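Uncharacterized protein (Parabacteroides distasonis, PDB 3LM3) is of unknown function but is probably a glycoside hydrolase or carbohydrate deacetylase. Local coordinates at residues A[20-26]-A[316-322]; A[29-33]-A[45-51]; A[116-122]-A[396-402]; A[340-346]-A[358-364]. One frame throughout, in Å; residues are numbered along the deposited sequence.

Contact 1: residues A[20-26]-A[316-322]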
# COMPACT_ATOMS: atom_id res chain seq x y z
N ASN A 20 11.12 7.13 14.19
CA ASN A 20 10.11 8.06 13.72
C ASN A 20 8.86 7.34 13.22
O ASN A 20 8.89 6.14 12.90
CB ASN A 20 10.70 8.95 12.62
CG ASN A 20 11.52 10.10 13.15
OD1 ASN A 20 11.08 10.81 14.08
ND2 ASN A 20 12.69 10.32 12.55
N ARG A 21 7.77 8.10 13.18
CA ARG A 21 6.46 7.67 12.69
C ARG A 21 6.14 8.47 11.43
O ARG A 21 6.36 9.68 11.40
CB ARG A 21 5.40 7.94 13.76
CG ARG A 21 5.59 7.16 15.03
CD ARG A 21 4.62 7.60 16.10
NE ARG A 21 4.71 6.78 17.29
CZ ARG A 21 5.58 6.94 18.26
NH1 ARG A 21 6.48 7.91 18.23
NH2 ARG A 21 5.56 6.10 19.30
N PHE A 22 5.69 7.77 10.38
CA PHE A 22 5.45 8.37 9.09
C PHE A 22 4.08 7.99 8.56
O PHE A 22 3.67 6.84 8.69
CB PHE A 22 6.45 7.86 8.08
CG PHE A 22 7.87 8.21 8.42
CD1 PHE A 22 8.40 9.41 8.01
CD2 PHE A 22 8.65 7.36 9.18
CE1 PHE A 22 9.71 9.75 8.36
CE2 PHE A 22 9.95 7.72 9.57
CZ PHE A 22 10.48 8.91 9.11
N VAL A 23 3.42 8.97 7.94
CA VAL A 23 2.23 8.73 7.12
C VAL A 23 2.55 9.21 5.71
O VAL A 23 2.95 10.37 5.53
CB VAL A 23 0.98 9.46 7.62
CG1 VAL A 23 -0.18 9.35 6.61
CG2 VAL A 23 0.55 8.96 9.00
N THR A 24 2.36 8.33 4.73
CA THR A 24 2.49 8.70 3.33
C THR A 24 1.12 8.63 2.68
O THR A 24 0.55 7.54 2.55
CB THR A 24 3.48 7.81 2.59
OG1 THR A 24 3.09 6.43 2.67
CG2 THR A 24 4.90 7.95 3.15
N LEU A 25 0.58 9.77 2.28
CA LEU A 25 -0.68 9.87 1.57
C LEU A 25 -0.45 10.17 0.11
O LEU A 25 0.42 10.97 -0.25
CB LEU A 25 -1.52 11.02 2.12
CG LEU A 25 -2.79 11.40 1.35
CD1 LEU A 25 -3.81 10.27 1.38
CD2 LEU A 25 -3.41 12.71 1.92
N CYS A 26 -1.22 9.53 -0.74
CA CYS A 26 -1.35 9.88 -2.15
C CYS A 26 -2.80 10.25 -2.45
O CYS A 26 -3.73 9.56 -2.00
CB CYS A 26 -0.93 8.73 -3.04
SG CYS A 26 -1.36 8.91 -4.80
N ASP A 316 4.58 13.80 16.88
CA ASP A 316 5.77 13.95 16.05
C ASP A 316 5.68 13.17 14.73
O ASP A 316 6.68 13.08 14.01
CB ASP A 316 7.04 13.59 16.83
CG ASP A 316 7.32 14.56 18.00
OD1 ASP A 316 6.98 15.77 17.90
OD2 ASP A 316 7.92 14.12 19.01
N THR A 317 4.51 12.63 14.41
CA THR A 317 4.33 11.94 13.13
C THR A 317 4.65 12.86 11.97
O THR A 317 4.20 14.01 11.94
CB THR A 317 2.89 11.44 12.96
OG1 THR A 317 2.55 10.59 14.06
CG2 THR A 317 2.66 10.68 11.65
N HIS A 318 5.41 12.36 11.00
CA HIS A 318 5.77 13.09 9.80
C HIS A 318 4.88 12.65 8.66
O HIS A 318 4.85 11.45 8.32
CB HIS A 318 7.22 12.82 9.43
CG HIS A 318 8.18 13.23 10.49
ND1 HIS A 318 8.54 14.54 10.69
CD2 HIS A 318 8.86 12.50 11.41
CE1 HIS A 318 9.41 14.61 11.69
NE2 HIS A 318 9.62 13.39 12.15
N PHE A 319 4.15 13.60 8.06
CA PHE A 319 3.36 13.37 6.87
C PHE A 319 4.25 13.76 5.69
O PHE A 319 4.52 14.93 5.45
CB PHE A 319 2.07 14.20 6.88
CG PHE A 319 1.00 13.64 7.81
CD1 PHE A 319 1.09 13.74 9.19
CD2 PHE A 319 -0.08 12.97 7.28
CE1 PHE A 319 0.07 13.20 10.01
CE2 PHE A 319 -1.08 12.45 8.09
CZ PHE A 319 -0.98 12.56 9.45
N VAL A 320 4.71 12.73 4.98
CA VAL A 320 5.70 12.89 3.90
C VAL A 320 5.23 12.18 2.65
O VAL A 320 4.28 11.41 2.66
CB VAL A 320 7.10 12.38 4.34
CG1 VAL A 320 7.54 13.10 5.64
CG2 VAL A 320 7.12 10.88 4.54
N THR A 321 5.91 12.46 1.54
CA THR A 321 5.56 11.84 0.28
C THR A 321 5.96 10.36 0.26
O THR A 321 6.85 9.94 1.01
CB THR A 321 6.16 12.56 -0.93
OG1 THR A 321 7.55 12.22 -1.02
CG2 THR A 321 5.99 14.08 -0.84
N PHE A 322 5.29 9.56 -0.59
CA PHE A 322 5.71 8.16 -0.78
C PHE A 322 7.17 8.08 -1.13
O PHE A 322 7.91 7.28 -0.58
CB PHE A 322 4.83 7.47 -1.85
CG PHE A 322 3.58 6.80 -1.29
CD1 PHE A 322 2.45 7.54 -1.03
CD2 PHE A 322 3.56 5.44 -1.03
CE1 PHE A 322 1.29 6.94 -0.54
CE2 PHE A 322 2.40 4.83 -0.53
CZ PHE A 322 1.28 5.58 -0.28
O HOH W 1 8.21 10.78 14.26
O HOH W 2 10.73 13.70 14.77

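Contact 2: residues A[29-33]-A[45-51]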
# COMPACT_ATOMS: atom_id res chain seq x y z
N ILE A 29 -5.60 11.43 -9.15
CA ILE A 29 -6.34 12.20 -10.15
C ILE A 29 -6.48 11.33 -11.41
O ILE A 29 -5.52 10.77 -11.91
CB ILE A 29 -5.61 13.49 -10.53
CG1 ILE A 29 -5.23 14.33 -9.30
CG2 ILE A 29 -6.45 14.31 -11.53
CD1 ILE A 29 -6.34 14.76 -8.45
N ARG A 30 -7.70 11.23 -11.95
CA ARG A 30 -7.99 10.31 -13.07
C ARG A 30 -9.14 10.86 -13.90
O ARG A 30 -9.76 11.84 -13.51
CB ARG A 30 -8.31 8.91 -12.53
CG ARG A 30 -9.58 8.82 -11.71
CD ARG A 30 -9.56 7.65 -10.75
NE ARG A 30 -10.90 7.38 -10.26
CZ ARG A 30 -11.17 6.47 -9.34
NH1 ARG A 30 -10.20 5.79 -8.74
NH2 ARG A 30 -12.46 6.24 -9.03
N THR A 31 -9.43 10.24 -15.06
CA THR A 31 -10.59 10.56 -15.88
C THR A 31 -11.63 9.45 -15.83
O THR A 31 -12.79 9.69 -16.13
CB THR A 31 -10.26 10.89 -17.35
OG1 THR A 31 -10.17 9.69 -18.15
CG2 THR A 31 -9.01 11.79 -17.51
N THR A 32 -11.21 8.25 -15.50
CA THR A 32 -12.09 7.08 -15.30
C THR A 32 -11.42 6.22 -14.22
O THR A 32 -10.22 6.43 -13.91
CB THR A 32 -12.27 6.24 -16.59
OG1 THR A 32 -11.03 5.60 -16.93
CG2 THR A 32 -12.74 7.06 -17.77
N PRO A 33 -12.14 5.26 -13.59
CA PRO A 33 -11.58 4.67 -12.39
C PRO A 33 -10.36 3.79 -12.54
O PRO A 33 -9.48 3.83 -11.68
CB PRO A 33 -12.74 3.86 -11.80
CG PRO A 33 -13.94 4.56 -12.28
CD PRO A 33 -13.60 5.03 -13.67
N ARG A 45 -16.98 4.16 -16.01
CA ARG A 45 -17.47 5.43 -15.49
C ARG A 45 -16.65 6.64 -15.96
O ARG A 45 -15.44 6.70 -15.74
CB ARG A 45 -17.50 5.41 -13.97
CG ARG A 45 -18.01 6.73 -13.36
CD ARG A 45 -17.53 6.83 -11.95
NE ARG A 45 -18.14 5.83 -11.08
CZ ARG A 45 -17.62 5.39 -9.95
NH1 ARG A 45 -16.42 5.77 -9.53
NH2 ARG A 45 -18.32 4.50 -9.23
N ASP A 46 -17.32 7.61 -16.55
CA ASP A 46 -16.72 8.87 -16.98
C ASP A 46 -16.70 9.82 -15.77
O ASP A 46 -17.76 10.24 -15.30
CB ASP A 46 -17.53 9.46 -18.12
CG ASP A 46 -17.06 10.83 -18.57
OD1 ASP A 46 -16.16 11.43 -17.97
OD2 ASP A 46 -17.60 11.37 -19.57
N GLU A 47 -15.51 10.12 -15.26
CA GLU A 47 -15.36 10.97 -14.08
C GLU A 47 -14.84 12.37 -14.36
O GLU A 47 -14.40 13.06 -13.43
CB GLU A 47 -14.44 10.28 -13.06
CG GLU A 47 -15.02 9.03 -12.44
CD GLU A 47 -14.10 8.42 -11.42
OE1 GLU A 47 -12.87 8.66 -11.52
OE2 GLU A 47 -14.53 7.68 -10.51
N VAL A 48 -14.89 12.83 -15.62
CA VAL A 48 -14.45 14.17 -15.91
C VAL A 48 -15.10 15.21 -14.99
O VAL A 48 -14.42 16.05 -14.43
CB VAL A 48 -14.64 14.49 -17.40
CG1 VAL A 48 -14.49 15.98 -17.66
CG2 VAL A 48 -13.66 13.63 -18.23
N ASP A 49 -16.42 15.11 -14.80
CA ASP A 49 -17.13 16.07 -14.00
C ASP A 49 -16.93 15.87 -12.50
O ASP A 49 -17.31 16.72 -11.71
CB ASP A 49 -18.62 16.03 -14.34
CG ASP A 49 -18.91 16.42 -15.79
OD1 ASP A 49 -18.08 17.06 -16.47
OD2 ASP A 49 -20.02 16.07 -16.26
N TRP A 50 -16.29 14.77 -12.11
CA TRP A 50 -16.04 14.44 -10.71
C TRP A 50 -14.70 15.02 -10.22
O TRP A 50 -14.35 14.88 -9.04
CB TRP A 50 -16.01 12.91 -10.51
CG TRP A 50 -17.27 12.18 -10.89
CD1 TRP A 50 -18.12 12.48 -11.89
CD2 TRP A 50 -17.78 11.00 -10.26
NE1 TRP A 50 -19.16 11.56 -11.93
CE2 TRP A 50 -18.96 10.64 -10.94
CE3 TRP A 50 -17.36 10.23 -9.19
CZ2 TRP A 50 -19.72 9.53 -10.56
CZ3 TRP A 50 -18.12 9.13 -8.82
CH2 TRP A 50 -19.27 8.81 -9.50
N HIS A 51 -13.97 15.66 -11.14
CA HIS A 51 -12.66 16.24 -10.87
C HIS A 51 -12.76 17.73 -11.10
O HIS A 51 -12.97 18.19 -12.22
CB HIS A 51 -11.58 15.61 -11.75
CG HIS A 51 -11.29 14.19 -11.40
ND1 HIS A 51 -12.05 13.13 -11.84
CD2 HIS A 51 -10.37 13.66 -10.55
CE1 HIS A 51 -11.60 12.01 -11.30
NE2 HIS A 51 -10.57 12.30 -10.52
O HOH W 3 -13.69 10.14 -18.88

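Contact 3: residues A[116-122]-A[396-402]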
# COMPACT_ATOMS: atom_id res chain seq x y z
N MSE A 116 -1.39 -6.33 -14.83
CA MSE A 116 -2.40 -7.36 -15.13
C MSE A 116 -2.82 -7.37 -16.56
O MSE A 116 -3.24 -8.41 -17.10
CB MSE A 116 -3.71 -7.11 -14.40
CG MSE A 116 -3.73 -7.35 -12.98
SE MSE A 116 -5.63 -7.25 -12.44
CE MSE A 116 -5.23 -7.44 -10.58
N TYR A 117 -2.75 -6.20 -17.21
CA TYR A 117 -3.32 -6.01 -18.52
C TYR A 117 -2.38 -5.61 -19.63
O TYR A 117 -2.75 -5.66 -20.79
CB TYR A 117 -4.46 -4.96 -18.45
CG TYR A 117 -5.68 -5.46 -17.74
CD1 TYR A 117 -5.80 -5.40 -16.36
CD2 TYR A 117 -6.72 -6.03 -18.47
CE1 TYR A 117 -6.93 -5.88 -15.72
CE2 TYR A 117 -7.85 -6.51 -17.82
CZ TYR A 117 -7.94 -6.43 -16.45
OH TYR A 117 -9.07 -6.91 -15.83
N LEU A 118 -1.15 -5.22 -19.30
CA LEU A 118 -0.25 -4.65 -20.29
C LEU A 118 1.04 -5.43 -20.25
O LEU A 118 1.48 -5.83 -19.16
CB LEU A 118 0.04 -3.19 -19.98
CG LEU A 118 -1.17 -2.25 -19.80
CD1 LEU A 118 -0.70 -0.90 -19.25
CD2 LEU A 118 -2.00 -2.10 -21.07
N PRO A 119 1.66 -5.66 -21.42
CA PRO A 119 2.97 -6.28 -21.43
C PRO A 119 3.98 -5.43 -20.66
O PRO A 119 3.88 -4.19 -20.61
CB PRO A 119 3.34 -6.35 -22.91
CG PRO A 119 2.19 -5.90 -23.68
CD PRO A 119 1.16 -5.35 -22.77
N ARG A 120 4.97 -6.10 -20.09
CA ARG A 120 6.01 -5.42 -19.31
C ARG A 120 6.63 -4.25 -20.07
O ARG A 120 6.79 -3.17 -19.50
CB ARG A 120 7.08 -6.44 -18.89
CG ARG A 120 6.61 -7.44 -17.85
CD ARG A 120 7.51 -8.63 -17.76
NE ARG A 120 7.16 -9.46 -16.61
CZ ARG A 120 6.20 -10.39 -16.58
NH1 ARG A 120 5.45 -10.66 -17.65
NH2 ARG A 120 5.96 -11.02 -15.46
N GLU A 121 6.98 -4.46 -21.33
CA GLU A 121 7.63 -3.42 -22.12
C GLU A 121 6.74 -2.20 -22.31
O GLU A 121 7.23 -1.08 -22.36
CB GLU A 121 8.07 -3.94 -23.50
CG GLU A 121 9.23 -4.93 -23.46
N ARG A 122 5.43 -2.42 -22.42
CA ARG A 122 4.49 -1.32 -22.55
C ARG A 122 4.37 -0.51 -21.25
O ARG A 122 4.33 0.72 -21.29
CB ARG A 122 3.11 -1.83 -22.98
CG ARG A 122 2.06 -0.72 -23.05
CD ARG A 122 0.84 -1.18 -23.79
NE ARG A 122 -0.17 -0.14 -23.80
CZ ARG A 122 -1.37 -0.27 -24.37
NH1 ARG A 122 -1.70 -1.41 -24.97
NH2 ARG A 122 -2.21 0.74 -24.36
N GLU A 396 6.38 -15.01 -12.01
CA GLU A 396 5.23 -14.19 -12.31
C GLU A 396 4.54 -14.69 -13.56
O GLU A 396 5.14 -15.43 -14.36
CB GLU A 396 5.68 -12.73 -12.52
CG GLU A 396 6.26 -12.01 -11.32
CD GLU A 396 6.85 -10.68 -11.68
OE1 GLU A 396 7.11 -10.40 -12.89
OE2 GLU A 396 6.99 -9.85 -10.76
N PRO A 397 3.30 -14.25 -13.77
CA PRO A 397 2.63 -14.57 -15.06
C PRO A 397 3.40 -14.10 -16.27
O PRO A 397 4.05 -13.05 -16.24
CB PRO A 397 1.28 -13.87 -14.93
CG PRO A 397 1.08 -13.71 -13.49
CD PRO A 397 2.41 -13.50 -12.87
N ALA A 398 3.33 -14.87 -17.36
CA ALA A 398 3.84 -14.47 -18.62
C ALA A 398 3.11 -13.20 -19.07
O ALA A 398 1.99 -12.89 -18.59
CB ALA A 398 3.64 -15.60 -19.64
N ASP A 399 3.79 -12.43 -19.91
CA ASP A 399 3.23 -11.14 -20.35
C ASP A 399 1.76 -11.26 -20.77
O ASP A 399 1.41 -12.03 -21.67
CB ASP A 399 3.99 -10.61 -21.57
CG ASP A 399 5.06 -9.61 -21.24
OD1 ASP A 399 5.11 -9.07 -20.13
OD2 ASP A 399 5.85 -9.33 -22.17
N PRO A 400 0.89 -10.49 -20.12
CA PRO A 400 -0.48 -10.40 -20.54
C PRO A 400 -0.68 -9.34 -21.61
O PRO A 400 0.28 -8.73 -22.10
CB PRO A 400 -1.18 -9.96 -19.28
CG PRO A 400 -0.18 -9.06 -18.64
CD PRO A 400 1.14 -9.65 -18.94
N SER A 401 -1.94 -9.17 -22.01
CA SER A 401 -2.34 -8.08 -22.90
C SER A 401 -3.80 -7.76 -22.54
O SER A 401 -4.42 -8.48 -21.76
CB SER A 401 -2.15 -8.48 -24.36
OG SER A 401 -3.14 -9.41 -24.75
N PRO A 402 -4.36 -6.67 -23.08
CA PRO A 402 -5.67 -6.27 -22.55
C PRO A 402 -6.81 -7.28 -22.77
O PRO A 402 -7.73 -7.34 -21.96
CB PRO A 402 -5.93 -4.91 -23.24
CG PRO A 402 -4.54 -4.37 -23.48
CD PRO A 402 -3.71 -5.59 -23.84
O HOH W 4 8.97 -9.22 -14.32
O HOH W 5 7.04 -7.10 -22.66

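Contact 4: residues A[340-346]-A[358-364]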
# COMPACT_ATOMS: atom_id res chain seq x y z
N ASN A 340 13.70 -7.02 9.63
CA ASN A 340 13.00 -8.16 10.18
C ASN A 340 11.81 -7.55 10.91
O ASN A 340 11.99 -6.88 11.91
CB ASN A 340 13.93 -8.95 11.13
CG ASN A 340 13.32 -10.23 11.63
OD1 ASN A 340 12.13 -10.36 11.75
ND2 ASN A 340 14.19 -11.20 11.93
N TYR A 341 10.62 -7.68 10.34
CA TYR A 341 9.44 -6.98 10.84
C TYR A 341 8.52 -7.88 11.65
O TYR A 341 8.32 -9.06 11.32
CB TYR A 341 8.63 -6.39 9.71
CG TYR A 341 9.40 -5.52 8.75
CD1 TYR A 341 10.12 -4.40 9.17
CD2 TYR A 341 9.38 -5.80 7.39
CE1 TYR A 341 10.79 -3.58 8.28
CE2 TYR A 341 10.05 -4.99 6.47
CZ TYR A 341 10.76 -3.89 6.93
OH TYR A 341 11.39 -3.05 6.02
N ARG A 342 8.00 -7.32 12.73
CA ARG A 342 7.04 -7.99 13.60
C ARG A 342 5.90 -7.04 13.90
O ARG A 342 6.12 -5.83 14.07
CB ARG A 342 7.70 -8.39 14.91
CG ARG A 342 8.75 -9.47 14.73
CD ARG A 342 9.52 -9.72 16.01
NE ARG A 342 10.23 -8.52 16.38
CZ ARG A 342 10.69 -8.20 17.58
NH1 ARG A 342 10.52 -9.02 18.63
NH2 ARG A 342 11.34 -7.04 17.75
N PHE A 343 4.69 -7.60 13.96
CA PHE A 343 3.49 -6.90 14.39
C PHE A 343 2.67 -7.77 15.31
O PHE A 343 2.65 -8.99 15.14
CB PHE A 343 2.63 -6.48 13.19
CG PHE A 343 3.36 -5.62 12.22
CD1 PHE A 343 3.51 -4.27 12.45
CD2 PHE A 343 3.92 -6.17 11.08
CE1 PHE A 343 4.26 -3.49 11.58
CE2 PHE A 343 4.66 -5.36 10.18
CZ PHE A 343 4.81 -4.02 10.44
N VAL A 344 1.98 -7.12 16.24
CA VAL A 344 1.00 -7.78 17.11
C VAL A 344 -0.25 -6.92 17.13
O VAL A 344 -0.16 -5.69 17.27
CB VAL A 344 1.53 -7.94 18.55
CG1 VAL A 344 0.43 -8.48 19.47
CG2 VAL A 344 2.78 -8.82 18.57
N GLU A 345 -1.41 -7.54 16.96
CA GLU A 345 -2.68 -6.80 16.99
C GLU A 345 -3.77 -7.62 17.61
O GLU A 345 -3.89 -8.79 17.31
CB GLU A 345 -3.11 -6.45 15.57
CG GLU A 345 -4.42 -5.65 15.53
CD GLU A 345 -5.21 -5.79 14.27
OE1 GLU A 345 -4.70 -6.35 13.28
OE2 GLU A 345 -6.36 -5.26 14.24
N ARG A 346 -4.56 -7.00 18.47
CA ARG A 346 -5.87 -7.54 18.86
C ARG A 346 -6.96 -6.75 18.17
O ARG A 346 -6.78 -5.59 17.79
CB ARG A 346 -6.07 -7.53 20.36
CG ARG A 346 -5.23 -8.54 21.06
CD ARG A 346 -5.42 -8.48 22.56
NE ARG A 346 -4.70 -9.58 23.18
CZ ARG A 346 -4.87 -9.96 24.45
NH1 ARG A 346 -5.71 -9.32 25.24
NH2 ARG A 346 -4.17 -10.99 24.91
N GLU A 358 -6.13 -12.37 18.45
CA GLU A 358 -4.81 -11.79 18.52
C GLU A 358 -4.02 -12.35 17.36
O GLU A 358 -3.89 -13.60 17.20
CB GLU A 358 -4.10 -12.13 19.82
CG GLU A 358 -2.72 -11.53 19.90
CD GLU A 358 -2.10 -11.73 21.27
OE1 GLU A 358 -2.41 -10.95 22.19
OE2 GLU A 358 -1.34 -12.70 21.43
N ILE A 359 -3.50 -11.46 16.50
CA ILE A 359 -2.69 -11.87 15.36
C ILE A 359 -1.26 -11.40 15.54
O ILE A 359 -1.04 -10.28 16.03
CB ILE A 359 -3.28 -11.39 14.00
CG1 ILE A 359 -2.55 -12.04 12.82
CG2 ILE A 359 -3.25 -9.83 13.86
CD1 ILE A 359 -3.34 -11.90 11.53
N LYS A 360 -0.30 -12.25 15.18
CA LYS A 360 1.09 -11.88 15.17
C LYS A 360 1.63 -12.15 13.77
O LYS A 360 1.51 -13.27 13.26
CB LYS A 360 1.88 -12.70 16.18
CG LYS A 360 1.51 -12.41 17.62
CD LYS A 360 2.37 -13.15 18.62
CE LYS A 360 2.01 -12.69 20.02
NZ LYS A 360 2.76 -13.43 21.11
N TRP A 361 2.27 -11.15 13.18
CA TRP A 361 2.96 -11.30 11.89
C TRP A 361 4.47 -11.20 12.09
O TRP A 361 4.93 -10.43 12.93
CB TRP A 361 2.56 -10.18 10.92
CG TRP A 361 1.38 -10.49 10.06
CD1 TRP A 361 0.11 -10.00 10.18
CD2 TRP A 361 1.35 -11.39 8.95
NE1 TRP A 361 -0.70 -10.52 9.19
CE2 TRP A 361 0.04 -11.37 8.42
CE3 TRP A 361 2.31 -12.22 8.33
CZ2 TRP A 361 -0.33 -12.16 7.34
CZ3 TRP A 361 1.92 -13.00 7.25
CH2 TRP A 361 0.63 -12.95 6.76
N PHE A 362 5.19 -12.01 11.33
CA PHE A 362 6.65 -12.04 11.25
C PHE A 362 7.01 -11.99 9.78
O PHE A 362 6.49 -12.79 8.99
CB PHE A 362 7.19 -13.33 11.88
CG PHE A 362 6.75 -13.55 13.30
CD1 PHE A 362 5.50 -14.08 13.57
CD2 PHE A 362 7.57 -13.17 14.37
CE1 PHE A 362 5.07 -14.29 14.86
CE2 PHE A 362 7.14 -13.38 15.69
CZ PHE A 362 5.89 -13.92 15.92
N MSE A 363 7.88 -11.08 9.40
CA MSE A 363 8.27 -10.93 8.00
C MSE A 363 9.77 -10.70 7.91
O MSE A 363 10.32 -9.80 8.55
CB MSE A 363 7.55 -9.73 7.37
CG MSE A 363 6.06 -9.86 7.33
SE MSE A 363 5.16 -8.15 7.27
CE MSE A 363 3.30 -8.76 7.09
N ASN A 364 10.42 -11.55 7.13
CA ASN A 364 11.87 -11.41 6.92
C ASN A 364 12.20 -11.78 5.46
O ASN A 364 11.31 -12.08 4.67
CB ASN A 364 12.63 -12.25 7.95
CG ASN A 364 12.31 -13.72 7.83
OD1 ASN A 364 12.62 -14.36 6.84
ND2 ASN A 364 11.61 -14.25 8.85

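Contact 1: residues A[20-26]-A[316-322]
Backbone ladder bonds come first where Arg-21 to Val-23 run alongside His-318 to Val-320. His-318 N donates to Arg-21 O at 2.9 Å, almost straight at 177°, Val-23 N answers to His-318 O, and Val-320 N returns to Val-23 O. The two strands run parallel with a crossing angle of -31°, and the ladder gives way where segment 316-322 turns into helix 322-332, for which Thr-321 is the N-cap, its side chain bonding Glu-324 N. Strand 21-29 thereby sits between 318-320 and 280-287 in the parallel sheet of the putative catalytic domain.

Apolar contacts lie on both faces. On one, Val-23 and Phe-319 point the same way, side by side; with Val-23 CG1 anti to the backbone N (chi1 171°), both methyls lie by the Phe-319 ring, and CB stands 3.9 Å from its centroid as a CH-pi contact. On the other, Thr-24 places CB over the face of Phe-322, 3.9 Å from its centroid, while Phe-322 CE1 reaches Cys-26 CB at 3.8 Å. A leucine in place of Phe-322 has no flat face to set against Thr-24 CB and would probably leave a gap beside Thr-24 and Cys-26.

Waters bridge the segments near Asn-20 and Asp-316. One joins Asn-20 OD1, Arg-21 N and Asp-316 O; a second lies 3.0 Å from Asn-20 OD1 and also bonds His-318 NE2. Asn-20 ND2 is bonded to Thr-16 O.

Contact 2: residues A[29-33]-A[45-51]
Arg-30 grips Glu-47 side-on with two nitrogens, one to each carboxylate oxygen: NE meets OE1 at 2.7 Å and NH2 meets OE2 at 2.9 Å, nearly straight at 176°. Both oxygens use their syn lone pairs, and guanidinium and carboxylate are almost coplanar, 13° apart. The Arg-30 chain leaves with CG between the backbone N and the carbonyl carbon (chi1 66°), then runs extended to deliver NE to the acid. Glu-47 OE2 also receives Arg-45 NH1 at 2.9 Å, nearly along its C-O axis, and Gln-289 NE2 is a further donor to this oxygen. The shared carboxylate probably offsets the nearness of the two arginines. A methionine in place of Arg-30 would probably leave Glu-47 OE1 without its charged mate and the carboxylate less firmly fixed, held at OE2 alone by Arg-45 and Gln-289.

Pro-33 CA covers the centre of one face of the Arg-30 guanidinium, and Trp-50 lies over a face of that of Arg-45. Glu-47 itself is fixed through its backbone: its N donates to Thr-31 O at 2.9 Å, and its O accepts from His-51 ND1 at 2.8 Å and from Trp-50 N, which arrive from opposite faces of the carbonyl plane. Asp-46 OD1 takes Val-48 N in an Asx turn.

Apart from Ile-29, which ends strand 21-29, both segments lie in the loop leading to helix 53-64, with Ile-29 resting on Ala-80 of helix 78-82 and His-51 on Ile-91 of helix 86-102.

Contact 3: residues A[116-122]-A[396-402]
Pro-397 O is gripped end-on by Arg-120, whose NH2 and NH1 both donate to it, at 2.9 Å and 3.1 Å. The same guanidinium spreads to an acid at each end. NH2 reaches Glu-396 OE1 at 2.9 Å, on the anti side of that oxygen, whereas NH1 meets Asp-399 OD1 at 3.0 Å from above the carboxylate plane. From the opposite face of that plane comes Arg-120 N, in a straight bond of 172°, so one oxygen holds backbone and side chain of the same residue. The Arg-120 chain, extended from CG to NE, brings the guanidinium to Glu-396, Pro-397 and Asp-399, and a water links Arg-120 NE with Glu-396 OE1.

This salt-bridge network fastens the start of helix 120-138, whose N-cap position is Pro-119, to the long loop after strand 383-389, thus joining the DUF3863 region to the DUF3864 region. Glu-396 is itself held by Ala-154 N and Phe-199 N at its other oxygen.

Prolines fill the remainder. The Pro-400 ring lies against a backbone carbonyl, its CG 3.7 Å from Leu-118 O. Farther along, Pro-402 CD packs on Tyr-117 O, and Pro-402 CG touches Leu-118 CD2 at 4.2 Å, the two side chains crossing at about a right angle.

Contact 4: residues A[340-346]-A[358-364]
Phe-343 turns its ring edge to Met-363, a selenomethionine here, whose SE lies 4.1 Å from Phe-343 CE2 and close to the ring plane: a Met-aromatic contact made at the edge. The two side chains cross at about a right angle. Met-363 reaches the site with CG anti to the carbonyl carbon (chi1 -63°) and an extended chain that also lays CE over one face of Trp-361. On this same face of the sheet, Glu-345 CB meets Ile-359 CG2 at 3.8 Å, and helix 255-277 covers Phe-343 through Ile-268.

The strands form an antiparallel beta hairpin, 341-346 being an outer strand of a four-stranded sheet and 357-363 its neighbour. Tyr-341 with Met-363, Phe-343 with Trp-361 and Glu-345 with Ile-359 are hydrogen-bonded pairs, each closed by two backbone bonds.

On the opposite face Arg-342 CG lies 3.9 Å from Phe-362 CD2, the two side chains crossing at a slant. Toward the hairpin's loop, Arg-346 holds one oxygen side-on: NE lies 2.8 Å from Glu-358 OE1, while NH2 makes a longer, more bent bond to that atom from the same face of the carboxylate. Glu-358 OE2 has a second charged mate in Arg-373, and Arg-346 makes a cation-pi contact with Trp-375.

Overall arrangement
The four contacts illustrate how one chain is closed at several scales. Contact 1 spans most of the family region, pairing an early strand with a late one, and contact 2 is nested inside that loop, where strand 21-29 leads on toward helix 53-64; their centres lie about 27 Å apart. Contact 4 comes later, in the separate antiparallel sheet, about 21 Å from contact 1 and about 38 Å from contact 2, centre to centre; contacts 2 and 4 lie on opposite sides of the chain's centre. Contact 3 crosses contact 1 along the sequence and encloses contact 4. It thus ties the loop that follows the antiparallel sheet to helix 120-138 of the DUF3863 range.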